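PDB 2O56: putative mandelate racemase from Salmonella typhimurium, which binds a magnesium ion and belongs to the enolase superfamily; its substrate is unknown, but it is probably a hydro-lyase (dehydratase). Local coordinates for residues Gly272-Trp277 with Cys298-Gly302; Trp78-Leu82 with Tyr276-Gly280; Met58-Leu62 with Ile94-Met99. All blocks are in the same frame, centred on the assembly; numbering follows the deposited sequence.

Contact 1: residues Gly272-Trp277 with Cys298-Gly302; sequences GERIYW and CTCGG. With MG (magnesium ion), chain I.
Cys-300 pushes its sulfur into the turn made by Gly-272 to Ile-275, where two neighbouring loops meet at the C-terminal ends of the barrel strands in the modified TIM barrel of the enolase superfamily. One loop follows strand 269-271, the other strand 292-293. The thiol lies beside its own backbone N, and this puts SG within 3.4 Å of Gly-272 O and 3.5 Å of Glu-273 O. A small, polarisable group suits a pocket walled by carbonyl oxygens.

The same sulfur reaches the rim of Tyr-276: SG stands 4.9 Å from the ring centroid, 81° off the normal, a sulfur-aromatic contact made at the edge. Thr-299 brings its methyl CG2 obliquely to Tyr-276 CE1 at 3.8 Å. The hydroxyl of Thr-299 has two partners: Gly-45 O, and a water that also donates to Glu-273 O and so bridges the loops.

Beyond the tyrosine, Trp-277 N donates to Cys-300 O (3.2 Å, 148° at the hydrogen), with the donor standing somewhat out of the carbonyl plane. The indole edge lies next to the same oxygen, while Trp-277 CD1 packs against Gly-301 CA, where the lack of a side chain lets the ring come close.

Glu-273 turns the other way. Its CG sits between the backbone N and the carbonyl carbon (chi1 65°), and the extended chain carries the carboxylate out of the contact to the magnesium ion, which Glu-221 and Glu-247 also bind. The turn that presents this ligand is closed by Ile-275 N bonding to Gly-272 O, and Glu-273 OE1 binds the ion at 2.3 Å, beside two waters.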
ATOM      1  N   GLY A 272     -15.977  -3.196  20.659  1.00 21.39           N
ATOM      2  CA  GLY A 272     -15.309  -2.222  21.507  1.00 22.70           C
ATOM      3  C   GLY A 272     -15.238  -2.580  22.984  1.00 24.38           C
ATOM      4  O   GLY A 272     -14.408  -2.046  23.714  1.00 22.91           O
ATOM      5  N   GLU A 273     -16.083  -3.499  23.441  1.00 26.03           N
ATOM      6  CA  GLU A 273     -16.024  -3.873  24.860  1.00 26.13           C
ATOM      7  C   GLU A 273     -14.673  -4.468  25.265  1.00 26.04           C
ATOM      8  O   GLU A 273     -14.276  -4.388  26.436  1.00 27.03           O
ATOM      9  CB  GLU A 273     -17.187  -4.781  25.264  1.00 31.25           C
ATOM     10  CG  GLU A 273     -17.215  -6.147  24.617  1.00 29.85           C
ATOM     11  CD  GLU A 273     -18.565  -6.807  24.779  1.00 38.08           C
ATOM     12  OE1 GLU A 273     -19.423  -6.634  23.888  1.00 38.00           O
ATOM     13  OE2 GLU A 273     -18.789  -7.482  25.802  1.00 38.21           O
ATOM     14  N   ARG A 274     -13.961  -5.032  24.285  1.00 26.02           N
ATOM     15  CA  ARG A 274     -12.640  -5.588  24.503  1.00 21.58           C
ATOM     16  C   ARG A 274     -11.521  -4.918  23.722  1.00 17.46           C
ATOM     17  O   ARG A 274     -10.475  -5.510  23.482  1.00 21.17           O
ATOM     18  CB  ARG A 274     -12.654  -7.093  24.290  1.00 27.10           C
ATOM     19  CG  ARG A 274     -13.312  -7.834  25.457  1.00 24.78           C
ATOM     20  CD  ARG A 274     -13.369  -9.294  25.163  1.00 26.24           C
ATOM     21  NE  ARG A 274     -14.494  -9.606  24.285  1.00 24.31           N
ATOM     22  CZ  ARG A 274     -14.953 -10.832  24.090  1.00 28.21           C
ATOM     23  NH1 ARG A 274     -14.368 -11.852  24.704  1.00 25.67           N
ATOM     24  NH2 ARG A 274     -15.987 -11.038  23.289  1.00 24.83           N
ATOM     25  N   ILE A 275     -11.736  -3.655  23.387  1.00 20.31           N
ATOM     26  CA  ILE A 275     -10.749  -2.792  22.747  1.00 23.59           C
ATOM     27  C   ILE A 275     -10.563  -1.553  23.641  1.00 20.76           C
ATOM     28  O   ILE A 275     -11.535  -0.904  24.033  1.00 24.89           O
ATOM     29  CB  ILE A 275     -11.290  -2.326  21.382  1.00 18.55           C
ATOM     30  CG1 ILE A 275     -11.633  -3.514  20.476  1.00 22.27           C
ATOM     31  CG2 ILE A 275     -10.294  -1.464  20.681  1.00 20.21           C
ATOM     32  CD1 ILE A 275     -12.328  -3.089  19.109  1.00 24.32           C
ATOM     33  N   TYR A 276      -9.320  -1.247  23.984  1.00 19.40           N
ATOM     34  CA  TYR A 276      -9.040  -0.307  25.073  1.00 21.44           C
ATOM     35  C   TYR A 276      -8.227   0.886  24.616  1.00 23.03           C
ATOM     36  O   TYR A 276      -7.230   0.729  23.908  1.00 20.91           O
ATOM     37  CB  TYR A 276      -8.322  -1.021  26.232  1.00 18.35           C
ATOM     38  CG  TYR A 276      -8.846  -2.396  26.510  1.00 21.42           C
ATOM     39  CD1 TYR A 276     -10.186  -2.592  26.870  1.00 21.05           C
ATOM     40  CD2 TYR A 276      -8.026  -3.507  26.386  1.00 20.16           C
ATOM     41  CE1 TYR A 276     -10.702  -3.852  27.108  1.00 21.57           C
ATOM     42  CE2 TYR A 276      -8.537  -4.788  26.620  1.00 15.47           C
ATOM     43  CZ  TYR A 276      -9.884  -4.937  26.981  1.00 22.06           C
ATOM     44  OH  TYR A 276     -10.386  -6.185  27.249  1.00 24.91           O
ATOM     45  N   TRP A 277      -8.661   2.071  25.054  1.00 24.18           N
ATOM     46  CA  TRP A 277      -7.959   3.352  24.857  1.00 20.30           C
ATOM     47  C   TRP A 277      -7.990   3.819  23.401  1.00 23.27           C
ATOM     48  O   TRP A 277      -8.401   3.079  22.507  1.00 25.16           O
ATOM     49  CB  TRP A 277      -6.532   3.363  25.430  1.00 21.20           C
ATOM     50  CG  TRP A 277      -6.371   2.811  26.826  1.00 20.77           C
ATOM     51  CD1 TRP A 277      -7.336   2.653  27.774  1.00 15.63           C
ATOM     52  CD2 TRP A 277      -5.144   2.374  27.424  1.00 21.39           C
ATOM     53  NE1 TRP A 277      -6.788   2.120  28.919  1.00 21.32           N
ATOM     54  CE2 TRP A 277      -5.444   1.951  28.733  1.00 23.02           C
ATOM     55  CE3 TRP A 277      -3.818   2.291  26.970  1.00 16.64           C
ATOM     56  CZ2 TRP A 277      -4.473   1.435  29.597  1.00 23.86           C
ATOM     57  CZ3 TRP A 277      -2.850   1.790  27.842  1.00 23.77           C
ATOM     58  CH2 TRP A 277      -3.184   1.379  29.142  1.00 26.67           C
ATOM     59  N   CYS A 298     -16.221   1.663  31.998  1.00 22.36           N
ATOM     60  CA  CYS A 298     -15.676   1.041  33.210  1.00 26.17           C
ATOM     61  C   CYS A 298     -14.566   0.040  32.908  1.00 30.39           C
ATOM     62  O   CYS A 298     -13.869  -0.410  33.827  1.00 23.79           O
ATOM     63  CB  CYS A 298     -16.781   0.342  34.006  1.00 28.76           C
ATOM     64  SG  CYS A 298     -18.141   1.416  34.541  1.00 33.69           S
ATOM     65  N   THR A 299     -14.401  -0.302  31.628  1.00 27.44           N
ATOM     66  CA  THR A 299     -13.310  -1.219  31.182  1.00 20.32           C
ATOM     67  C   THR A 299     -12.277  -0.527  30.294  1.00 28.93           C
ATOM     68  O   THR A 299     -11.093  -0.817  30.386  1.00 25.65           O
ATOM     69  CB  THR A 299     -13.848  -2.482  30.422  1.00 26.28           C
ATOM     70  OG1 THR A 299     -14.996  -3.025  31.101  1.00 28.31           O
ATOM     71  CG2 THR A 299     -12.774  -3.577  30.324  1.00 24.41           C
ATOM     72  N   CYS A 300     -12.718   0.370  29.414  1.00 22.67           N
ATOM     73  CA  CYS A 300     -11.884   0.758  28.282  1.00 22.74           C
ATOM     74  C   CYS A 300     -11.196   2.107  28.432  1.00 22.43           C
ATOM     75  O   CYS A 300     -10.657   2.658  27.456  1.00 23.14           O
ATOM     76  CB  CYS A 300     -12.681   0.684  26.989  1.00 24.45           C
ATOM     77  SG  CYS A 300     -13.454  -0.962  26.782  1.00 24.48           S
ATOM     78  N   GLY A 301     -11.199   2.643  29.649  1.00 21.33           N
ATOM     79  CA  GLY A 301     -10.259   3.715  29.993  1.00 18.35           C
ATOM     80  C   GLY A 301     -10.816   4.801  30.896  1.00 21.08           C
ATOM     81  O   GLY A 301     -10.078   5.670  31.343  1.00 25.38           O
ATOM     82  N   GLY A 302     -12.113   4.737  31.179  1.00 26.30           N
ATOM     83  CA  GLY A 302     -12.761   5.731  32.052  1.00 23.29           C
ATOM     84  C   GLY A 302     -13.317   6.879  31.252  1.00 22.11           C
ATOM     85  O   GLY A 302     -13.309   6.858  30.017  1.00 22.65           O
TER
HETATM   86 MG    MG I2001     -21.421  -7.681  23.779  1.00 38.11          MG
HETATM   87  O   HOH W   1     -16.048  -4.288  28.674  1.00 25.97           O
HETATM   88  O   HOH W   2     -22.607  -6.817  25.445  1.00 49.56           O
HETATM   89  O   HOH W   3     -20.020  -9.194  22.535  1.00 40.13           O

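Contact 2: residues Trp78-Leu82 with Tyr276-Gly280; sequences WEKML and YWRWG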
ATOM      1  N   TRP A  78      -4.382  10.346  34.728  1.00 26.85           N
ATOM      2  CA  TRP A  78      -4.520   9.331  33.670  1.00 25.65           C
ATOM      3  C   TRP A  78      -3.150   9.007  33.043  1.00 21.53           C
ATOM      4  O   TRP A  78      -2.753   7.848  32.929  1.00 24.60           O
ATOM      5  CB  TRP A  78      -5.528   9.773  32.601  1.00 21.85           C
ATOM      6  CG  TRP A  78      -6.112   8.568  31.862  1.00 27.52           C
ATOM      7  CD1 TRP A  78      -7.240   7.890  32.175  1.00 23.63           C
ATOM      8  CD2 TRP A  78      -5.525   7.876  30.749  1.00 27.62           C
ATOM      9  NE1 TRP A  78      -7.436   6.839  31.302  1.00 27.34           N
ATOM     10  CE2 TRP A  78      -6.401   6.810  30.406  1.00 17.69           C
ATOM     11  CE3 TRP A  78      -4.379   8.075  29.985  1.00 18.60           C
ATOM     12  CZ2 TRP A  78      -6.131   5.920  29.351  1.00 20.01           C
ATOM     13  CZ3 TRP A  78      -4.123   7.194  28.918  1.00 20.22           C
ATOM     14  CH2 TRP A  78      -4.995   6.141  28.614  1.00 13.74           C
ATOM     15  N   GLU A  79      -2.408  10.044  32.686  1.00 23.11           N
ATOM     16  CA  GLU A  79      -1.132   9.858  32.019  1.00 22.30           C
ATOM     17  C   GLU A  79      -0.072   9.294  32.975  1.00 29.19           C
ATOM     18  O   GLU A  79       0.845   8.614  32.546  1.00 27.62           O
ATOM     19  CB  GLU A  79      -0.669  11.187  31.399  1.00 23.23           C
ATOM     20  CG  GLU A  79       0.622  11.097  30.580  1.00 23.59           C
ATOM     21  CD  GLU A  79       0.408  10.727  29.111  1.00 33.64           C
ATOM     22  OE1 GLU A  79      -0.725  10.363  28.713  1.00 31.15           O
ATOM     23  OE2 GLU A  79       1.390  10.815  28.347  1.00 33.66           O
ATOM     24  N   LYS A  80      -0.191   9.579  34.268  1.00 26.90           N
ATOM     25  CA  LYS A  80       0.652   8.912  35.253  1.00 25.03           C
ATOM     26  C   LYS A  80       0.357   7.426  35.323  1.00 19.47           C
ATOM     27  O   LYS A  80       1.272   6.606  35.406  1.00 25.13           O
ATOM     28  CB  LYS A  80       0.473   9.536  36.642  1.00 28.10           C
ATOM     29  CG  LYS A  80       1.554   9.134  37.636  1.00 27.06           C
ATOM     30  CD  LYS A  80       1.221   9.681  39.037  1.00 25.88           C
ATOM     31  CE  LYS A  80       2.124   9.022  40.088  1.00 32.49           C
ATOM     32  NZ  LYS A  80       2.062   9.698  41.411  1.00 32.48           N
ATOM     33  N   MET A  81      -0.927   7.071  35.291  1.00 20.56           N
ATOM     34  CA  MET A  81      -1.290   5.656  35.286  1.00 19.02           C
ATOM     35  C   MET A  81      -0.788   4.951  34.020  1.00 24.37           C
ATOM     36  O   MET A  81      -0.357   3.779  34.066  1.00 23.15           O
ATOM     37  CB  MET A  81      -2.783   5.474  35.520  1.00 22.90           C
ATOM     38  CG  MET A  81      -3.238   5.916  36.941  1.00 20.83           C
ATOM     39  SD  MET A  81      -4.892   5.307  37.301  1.00 27.89           S
ATOM     40  CE  MET A  81      -5.974   6.339  36.283  1.00 21.02           C
ATOM     41  N   LEU A  82      -0.819   5.672  32.898  1.00 24.05           N
ATOM     42  CA  LEU A  82      -0.265   5.152  31.643  1.00 23.68           C
ATOM     43  C   LEU A  82       1.255   5.004  31.706  1.00 22.27           C
ATOM     44  O   LEU A  82       1.778   3.963  31.340  1.00 26.06           O
ATOM     45  CB  LEU A  82      -0.648   6.035  30.453  1.00 21.82           C
ATOM     46  CG  LEU A  82      -0.048   5.672  29.084  1.00 26.43           C
ATOM     47  CD1 LEU A  82      -0.438   4.284  28.662  1.00 23.98           C
ATOM     48  CD2 LEU A  82      -0.431   6.697  28.006  1.00 22.77           C
ATOM     49  N   TYR A 276      -9.320  -1.247  23.984  1.00 19.40           N
ATOM     50  CA  TYR A 276      -9.040  -0.307  25.073  1.00 21.44           C
ATOM     51  C   TYR A 276      -8.227   0.886  24.616  1.00 23.03           C
ATOM     52  O   TYR A 276      -7.230   0.729  23.908  1.00 20.91           O
ATOM     53  CB  TYR A 276      -8.322  -1.021  26.232  1.00 18.35           C
ATOM     54  CG  TYR A 276      -8.846  -2.396  26.510  1.00 21.42           C
ATOM     55  CD1 TYR A 276     -10.186  -2.592  26.870  1.00 21.05           C
ATOM     56  CD2 TYR A 276      -8.026  -3.507  26.386  1.00 20.16           C
ATOM     57  CE1 TYR A 276     -10.702  -3.852  27.108  1.00 21.57           C
ATOM     58  CE2 TYR A 276      -8.537  -4.788  26.620  1.00 15.47           C
ATOM     59  CZ  TYR A 276      -9.884  -4.937  26.981  1.00 22.06           C
ATOM     60  OH  TYR A 276     -10.386  -6.185  27.249  1.00 24.91           O
ATOM     61  N   TRP A 277      -8.661   2.071  25.054  1.00 24.18           N
ATOM     62  CA  TRP A 277      -7.959   3.352  24.857  1.00 20.30           C
ATOM     63  C   TRP A 277      -7.990   3.819  23.401  1.00 23.27           C
ATOM     64  O   TRP A 277      -8.401   3.079  22.507  1.00 25.16           O
ATOM     65  CB  TRP A 277      -6.532   3.363  25.430  1.00 21.20           C
ATOM     66  CG  TRP A 277      -6.371   2.811  26.826  1.00 20.77           C
ATOM     67  CD1 TRP A 277      -7.336   2.653  27.774  1.00 15.63           C
ATOM     68  CD2 TRP A 277      -5.144   2.374  27.424  1.00 21.39           C
ATOM     69  NE1 TRP A 277      -6.788   2.120  28.919  1.00 21.32           N
ATOM     70  CE2 TRP A 277      -5.444   1.951  28.733  1.00 23.02           C
ATOM     71  CE3 TRP A 277      -3.818   2.291  26.970  1.00 16.64           C
ATOM     72  CZ2 TRP A 277      -4.473   1.435  29.597  1.00 23.86           C
ATOM     73  CZ3 TRP A 277      -2.850   1.790  27.842  1.00 23.77           C
ATOM     74  CH2 TRP A 277      -3.184   1.379  29.142  1.00 26.67           C
ATOM     75  N   ARG A 278      -7.611   5.070  23.172  1.00 20.50           N
ATOM     76  CA  ARG A 278      -7.452   5.572  21.806  1.00 22.57           C
ATOM     77  C   ARG A 278      -6.553   4.622  20.980  1.00 23.73           C
ATOM     78  O   ARG A 278      -6.837   4.342  19.825  1.00 21.95           O
ATOM     79  CB  ARG A 278      -6.771   6.947  21.850  1.00 20.27           C
ATOM     80  CG  ARG A 278      -7.660   8.137  22.220  1.00 17.82           C
ATOM     81  CD  ARG A 278      -6.767   9.309  22.649  1.00 16.26           C
ATOM     82  NE  ARG A 278      -6.194   9.095  23.987  1.00 26.69           N
ATOM     83  CZ  ARG A 278      -5.307   9.905  24.569  1.00 25.14           C
ATOM     84  NH1 ARG A 278      -4.882  10.984  23.935  1.00 19.19           N
ATOM     85  NH2 ARG A 278      -4.844   9.644  25.789  1.00 21.85           N
ATOM     86  N   TRP A 279      -5.448   4.168  21.578  1.00 21.65           N
ATOM     87  CA  TRP A 279      -4.510   3.277  20.905  1.00 20.01           C
ATOM     88  C   TRP A 279      -5.175   1.969  20.406  1.00 25.32           C
ATOM     89  O   TRP A 279      -4.872   1.476  19.311  1.00 24.63           O
ATOM     90  CB  TRP A 279      -3.329   2.976  21.821  1.00 20.86           C
ATOM     91  CG  TRP A 279      -2.469   4.175  22.112  1.00 19.09           C
ATOM     92  CD1 TRP A 279      -1.312   4.542  21.455  1.00 22.40           C
ATOM     93  CD2 TRP A 279      -2.659   5.146  23.156  1.00 27.20           C
ATOM     94  NE1 TRP A 279      -0.774   5.681  22.036  1.00 19.63           N
ATOM     95  CE2 TRP A 279      -1.580   6.078  23.070  1.00 22.84           C
ATOM     96  CE3 TRP A 279      -3.626   5.320  24.162  1.00 19.81           C
ATOM     97  CZ2 TRP A 279      -1.458   7.178  23.939  1.00 19.90           C
ATOM     98  CZ3 TRP A 279      -3.509   6.418  25.012  1.00 25.05           C
ATOM     99  CH2 TRP A 279      -2.421   7.325  24.903  1.00 21.95           C
ATOM    100  N   GLY A 280      -6.099   1.431  21.192  1.00 23.15           N
ATOM    101  CA  GLY A 280      -6.733   0.163  20.836  1.00 23.03           C
ATOM    102  C   GLY A 280      -7.712   0.336  19.695  1.00 24.99           C
ATOM    103  O   GLY A 280      -7.888  -0.563  18.860  1.00 25.36           O
TER
HETATM  104  O   HOH W   4      -3.241  11.048  27.935  1.00 20.36           O
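Trp-78 drives the edge of its six-membered ring into the face of Trp-277, a T-shaped stack that joins helix 74-83 of the N-terminal capping domain to helix 277-286 of the barrel. The centroid of that ring lies 5.0 Å from the centroid of the five-membered ring of Trp-277, with the planes at 75°. Trp-78 CH2 also meets Trp-279 CZ3 at 3.9 Å, so that the outer end of the indole touches both tryptophans.

One turn on, Leu-82 forks over the same pair. Its CG is anti to the backbone N (chi1 176°), directing both methyls across the gap: CD1 packs on Trp-277 CZ3 at 3.6 Å and CD2 on Trp-279 CH2 at 3.7 Å. A branched leucine can thus serve two rings at once, and broad indoles span a distance that leaves the nearest CA atoms 10.4 Å apart.

In the next shell a hydrogen bond from NE1 to Gly-301 O holds the Trp-78 ring, and a weak one joins Trp-277 NE1 to Ser-96 OG. Leu-253 of the second subunit packs on Leu-82, Trp-277 and Trp-279. Arg-278 passes beside Trp-78 to a salt bridge with Glu-305, while its NH1 bonds to Asp-311 O of the third subunit. A water in the guanidinium plane accepts from Arg-278 NH2 at 3.0 Å and donates to Glu-79 OE1 at 2.7 Å.

Contact 3: residues Met58-Leu62 with Ile94-Met99; sequences MAKDL and IFSAAM
Ala-98 sets its methyl against Met-58 and Ala-59 where helices 52-66 and 93-114 of the enolase-type N-terminal domain cross. The local axes approach to 8.8 Å at a signed angle of -62°.

The close packing centres on that methyl. Ala-98 CB lies 3.4 Å from both CB and CG of Met-58, closer than two such carbons normally come, and at the same distance from the backbone N of Ala-59. Small residues suit the crossing point: the CA atoms of Ala-59 and Ala-98 come within 4.8 Å, leaving little room between the backbones for longer side chains.

The sulfur-aromatic contact lies to one side. With CG anti to the backbone N (chi1 -163°), the Met-58 chain folds back twice beyond CG, which brings its thioether to Phe-95. Its SD stands 4.5 Å from the ring centroid and 45° off the normal, an oblique Met-aromatic approach, while the terminal methyl CE reaches Phe-95 CE1 at 3.7 Å. An unbranched, flexible methionine can put both its sulfur and its methyl against the ring.

The remaining contacts are aliphatic. Leu-62, one turn after Met-58, spreads its two methyls: CD1 rests against Ala-98 CB at 3.8 Å and beside the backbone N of Met-99, whereas CD2 comes obliquely to Phe-95 CZ at 4.1 Å. Ile-94 adds its CG2 methyl beside the CB of Met-58.

Around this apolar core, helix 74-83 contributes Met-81 against Leu-62. Ala-54 of the second subunit packs on Met-58, and Val-50 of that subunit on Phe-95. On the flank of helix 52-66 turned away from helix 93-114, Lys-60 lies along strand 395-398 of the antiparallel sheet.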
ATOM      1  N   MET A  58      -5.450  -4.553  41.123  1.00 29.71           N
ATOM      2  CA  MET A  58      -4.969  -3.512  40.198  1.00 24.94           C
ATOM      3  C   MET A  58      -5.389  -2.127  40.684  1.00 23.80           C
ATOM      4  O   MET A  58      -4.557  -1.226  40.779  1.00 28.02           O
ATOM      5  CB  MET A  58      -5.480  -3.751  38.771  1.00 26.51           C
ATOM      6  CG  MET A  58      -4.722  -2.970  37.665  1.00 20.85           C
ATOM      7  SD  MET A  58      -3.004  -3.435  37.421  1.00 25.89           S
ATOM      8  CE  MET A  58      -2.132  -2.054  38.162  1.00 19.95           C
ATOM      9  N   ALA A  59      -6.677  -1.978  40.999  1.00 25.01           N
ATOM     10  CA  ALA A  59      -7.214  -0.766  41.641  1.00 26.18           C
ATOM     11  C   ALA A  59      -6.480  -0.407  42.907  1.00 26.97           C
ATOM     12  O   ALA A  59      -6.161   0.752  43.123  1.00 30.60           O
ATOM     13  CB  ALA A  59      -8.717  -0.931  41.945  1.00 29.83           C
ATOM     14  N   LYS A  60      -6.205  -1.411  43.740  1.00 33.12           N
ATOM     15  CA  LYS A  60      -5.372  -1.250  44.950  1.00 25.73           C
ATOM     16  C   LYS A  60      -3.983  -0.732  44.631  1.00 24.92           C
ATOM     17  O   LYS A  60      -3.525   0.237  45.227  1.00 29.17           O
ATOM     18  CB  LYS A  60      -5.279  -2.598  45.701  1.00 29.25           C
ATOM     19  CG  LYS A  60      -4.712  -2.545  47.091  1.00 32.46           C
ATOM     20  CD  LYS A  60      -4.390  -3.939  47.597  1.00 36.94           C
ATOM     21  CE  LYS A  60      -2.900  -4.196  47.646  1.00 45.68           C
ATOM     22  NZ  LYS A  60      -2.634  -5.650  47.810  1.00 47.16           N
ATOM     23  N   ASP A  61      -3.293  -1.378  43.699  1.00 30.88           N
ATOM     24  CA  ASP A  61      -1.927  -0.951  43.334  1.00 25.66           C
ATOM     25  C   ASP A  61      -1.863   0.447  42.715  1.00 25.93           C
ATOM     26  O   ASP A  61      -0.957   1.236  43.041  1.00 29.22           O
ATOM     27  CB  ASP A  61      -1.263  -1.964  42.399  1.00 31.97           C
ATOM     28  CG  ASP A  61      -0.815  -3.228  43.117  1.00 41.54           C
ATOM     29  OD1 ASP A  61      -0.788  -3.263  44.383  1.00 36.07           O
ATOM     30  OD2 ASP A  61      -0.495  -4.197  42.398  1.00 32.87           O
ATOM     31  N   LEU A  62      -2.806   0.742  41.817  1.00 28.66           N
ATOM     32  CA  LEU A  62      -2.943   2.089  41.225  1.00 27.71           C
ATOM     33  C   LEU A  62      -3.275   3.166  42.275  1.00 33.57           C
ATOM     34  O   LEU A  62      -2.714   4.262  42.259  1.00 28.35           O
ATOM     35  CB  LEU A  62      -3.958   2.084  40.061  1.00 24.21           C
ATOM     36  CG  LEU A  62      -3.516   1.355  38.780  1.00 27.66           C
ATOM     37  CD1 LEU A  62      -4.638   1.148  37.762  1.00 21.65           C
ATOM     38  CD2 LEU A  62      -2.368   2.076  38.141  1.00 22.57           C
ATOM     39  N   ILE A  94      -7.446  -5.837  32.228  1.00 28.20           N
ATOM     40  CA  ILE A  94      -7.393  -5.688  33.689  1.00 29.57           C
ATOM     41  C   ILE A  94      -6.784  -4.346  34.085  1.00 23.43           C
ATOM     42  O   ILE A  94      -7.330  -3.624  34.943  1.00 24.90           O
ATOM     43  CB  ILE A  94      -6.540  -6.781  34.355  1.00 27.54           C
ATOM     44  CG1 ILE A  94      -6.942  -8.173  33.861  1.00 24.35           C
ATOM     45  CG2 ILE A  94      -6.553  -6.619  35.918  1.00 25.65           C
ATOM     46  CD1 ILE A  94      -8.428  -8.544  34.008  1.00 32.79           C
ATOM     47  N   PHE A  95      -5.655  -4.010  33.467  1.00 26.83           N
ATOM     48  CA  PHE A  95      -5.008  -2.743  33.753  1.00 23.45           C
ATOM     49  C   PHE A  95      -5.957  -1.561  33.493  1.00 28.58           C
ATOM     50  O   PHE A  95      -6.174  -0.716  34.362  1.00 26.52           O
ATOM     51  CB  PHE A  95      -3.740  -2.576  32.926  1.00 24.40           C
ATOM     52  CG  PHE A  95      -2.823  -1.548  33.493  1.00 24.63           C
ATOM     53  CD1 PHE A  95      -1.780  -1.923  34.311  1.00 30.20           C
ATOM     54  CD2 PHE A  95      -3.043  -0.194  33.277  1.00 35.10           C
ATOM     55  CE1 PHE A  95      -0.963  -0.981  34.867  1.00 28.25           C
ATOM     56  CE2 PHE A  95      -2.204   0.763  33.859  1.00 20.84           C
ATOM     57  CZ  PHE A  95      -1.172   0.353  34.635  1.00 24.61           C
ATOM     58  N   SER A  96      -6.545  -1.559  32.299  1.00 30.22           N
ATOM     59  CA  SER A  96      -7.461  -0.523  31.845  1.00 26.20           C
ATOM     60  C   SER A  96      -8.693  -0.387  32.731  1.00 26.50           C
ATOM     61  O   SER A  96      -9.081   0.727  33.058  1.00 26.56           O
ATOM     62  CB  SER A  96      -7.922  -0.819  30.435  1.00 26.24           C
ATOM     63  OG  SER A  96      -8.785   0.197  29.975  1.00 23.42           O
ATOM     64  N   ALA A  97      -9.308  -1.512  33.095  1.00 25.12           N
ATOM     65  CA  ALA A  97     -10.528  -1.494  33.920  1.00 23.63           C
ATOM     66  C   ALA A  97     -10.297  -0.904  35.310  1.00 23.96           C
ATOM     67  O   ALA A  97     -11.151  -0.191  35.856  1.00 24.01           O
ATOM     68  CB  ALA A  97     -11.155  -2.893  34.009  1.00 18.51           C
ATOM     69  N   ALA A  98      -9.131  -1.164  35.877  1.00 27.55           N
ATOM     70  CA  ALA A  98      -8.760  -0.506  37.134  1.00 26.42           C
ATOM     71  C   ALA A  98      -8.500   0.989  37.008  1.00 28.77           C
ATOM     72  O   ALA A  98      -8.931   1.746  37.868  1.00 24.66           O
ATOM     73  CB  ALA A  98      -7.591  -1.206  37.795  1.00 23.81           C
ATOM     74  N   MET A  99      -7.806   1.405  35.943  1.00 23.27           N
ATOM     75  CA  MET A  99      -7.653   2.821  35.594  0.50 23.40           C
ATOM     76  C   MET A  99      -8.996   3.502  35.468  1.00 23.96           C
ATOM     77  O   MET A  99      -9.163   4.639  35.889  1.00 23.72           O
ATOM     78  CB  MET A  99      -6.933   2.974  34.250  0.50 26.22           C
ATOM     79  CG  MET A  99      -5.423   2.907  34.310  0.50 33.69           C
ATOM     80  SD  MET A  99      -4.768   2.906  32.631  0.50 30.90           S
ATOM     81  CE  MET A  99      -4.577   4.670  32.353  0.50  2.89           C
TER

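In the fold
Along the chain, the segments of contacts 2 and 3 alternate: 58-62, 78-82 and 94-99 belong to successive helices of the N-terminal domain, and 276-280 follows much later in the barrel. Contact 1 lies wholly in the barrel and shares Tyr-276 and Trp-277 with contact 2. The three centres are close, about 10 Å between contacts 1 and 2 and about 12 Å for the other pairs. Helix 93-114 ties contact 3 to contact 1, for Ser-96 OG bonds to Thr-299 O. The capping helices are thereby joined to the loop of Thr-299, which packs on the one that carries Glu-273, and all three contacts reach the second subunit.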